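Side-chain contact in type IV pilus secretin PilQ family protein (Vibrio cholerae, PDB 6W6M), which probably forms the outer-membrane secretin channel through which the type IV competence pilus passes during natural transformation: residues V344-T347 with S352-G355. Residues are numbered along the deposited sequence; the frame is centred on the assembly and turned at random.
Sequences VMST and SVGG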
loop_
_atom_site.group_PDB
_atom_site.type_symbol
_atom_site.label_atom_id
_atom_site.label_comp_id
_atom_site.label_asym_id
_atom_site.label_seq_id
_atom_site.Cartn_x
_atom_site.Cartn_y
_atom_site.Cartn_z
ATOM N N VAL A 344 -80.029 2.051 8.805
ATOM C CA VAL A 344 -81.377 1.674 9.202
ATOM C C VAL A 344 -81.305 0.414 10.053
ATOM O O VAL A 344 -80.324 -0.328 10.026
ATOM C CB VAL A 344 -82.304 1.451 7.991
ATOM C CG1 VAL A 344 -83.654 0.945 8.438
ATOM C CG2 VAL A 344 -82.462 2.723 7.210
ATOM N N MET A 345 -82.359 0.185 10.830
ATOM C CA MET A 345 -82.399 -0.989 11.699
ATOM C C MET A 345 -83.844 -1.251 12.078
ATOM O O MET A 345 -84.455 -0.420 12.750
ATOM C CB MET A 345 -81.543 -0.751 12.938
ATOM C CG MET A 345 -81.445 -1.909 13.876
ATOM S SD MET A 345 -80.321 -1.545 15.230
ATOM C CE MET A 345 -78.735 -1.770 14.449
ATOM N N SER A 346 -84.400 -2.381 11.660
ATOM C CA SER A 346 -85.814 -2.602 11.913
ATOM C C SER A 346 -86.077 -4.074 12.178
ATOM O O SER A 346 -85.355 -4.950 11.705
ATOM C CB SER A 346 -86.665 -2.114 10.745
ATOM O OG SER A 346 -86.386 -2.860 9.580
ATOM N N THR A 347 -87.137 -4.338 12.934
ATOM C CA THR A 347 -87.548 -5.700 13.246
ATOM C C THR A 347 -89.063 -5.788 13.136
ATOM O O THR A 347 -89.764 -4.779 13.215
ATOM C CB THR A 347 -87.083 -6.140 14.640
ATOM O OG1 THR A 347 -87.627 -5.255 15.620
ATOM C CG2 THR A 347 -85.585 -6.095 14.736
ATOM N N SER A 352 -86.270 -9.254 10.131
ATOM C CA SER A 352 -85.414 -8.127 10.473
ATOM C C SER A 352 -84.796 -7.535 9.221
ATOM O O SER A 352 -84.792 -8.155 8.160
ATOM C CB SER A 352 -84.304 -8.546 11.432
ATOM O OG SER A 352 -84.846 -8.949 12.669
ATOM N N VAL A 353 -84.281 -6.319 9.357
ATOM C CA VAL A 353 -83.559 -5.639 8.289
ATOM C C VAL A 353 -82.474 -4.779 8.912
ATOM O O VAL A 353 -82.734 -4.014 9.846
ATOM C CB VAL A 353 -84.477 -4.771 7.412
ATOM C CG1 VAL A 353 -83.648 -4.010 6.415
ATOM C CG2 VAL A 353 -85.474 -5.621 6.674
ATOM N N GLY A 354 -81.267 -4.878 8.370
ATOM C CA GLY A 354 -80.135 -4.175 8.935
ATOM C C GLY A 354 -79.130 -3.832 7.862
ATOM O O GLY A 354 -79.467 -3.732 6.683
ATOM N N GLY A 355 -77.890 -3.628 8.287
ATOM C CA GLY A 355 -76.817 -3.218 7.395
ATOM C C GLY A 355 -75.661 -4.201 7.411
ATOM O O GLY A 355 -74.591 -3.912 6.878
#
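S346 and V353 form the hydrogen-bonded pair of a short antiparallel β hairpin, in which the far end of the long strand 320-347 turns back into strand 352-354. Two backbone bonds close this pair: S346 N donates a hydrogen bond to V353 O at 3.0 Å, with the donor in the carbonyl plane, and V353 N donates one back to S346 O at 2.9 Å, here with the donor tilted 27° from that plane. Weaker CA-H contacts flank them, M345 CA lying 3.6 Å from V353 O and S352 CA 3.4 Å from S346 O.

The side chains divide between the two faces of the sheet. On one, S346 and V353 lie together. A chi1 of 64° sets the hydroxyl between the backbone N and the carbonyl carbon, where OG rests 3.5 Å from V353 CB. V353, a β-branched residue suited to extended backbone, also packs on F394 of a second subunit. Strand 352-354 pairs antiparallel with a strand of that subunit, so the sheet continues across the interface of the 14-chain assembly. G354, lacking a side chain, adds backbone alone to the contact, its CA 4.0 Å from V344 O.

T347 and S352 occupy the other face as a non-hydrogen-bonded pair. Here the small S352 fits beside N360 of helix 357-362, while M345 reaches S359 of that helix with its long, flexible chain. T347 turns its methyl rather than its hydroxyl to the partner strand: CG2, anti to the carbonyl carbon, meets S352 OG at 3.6 Å.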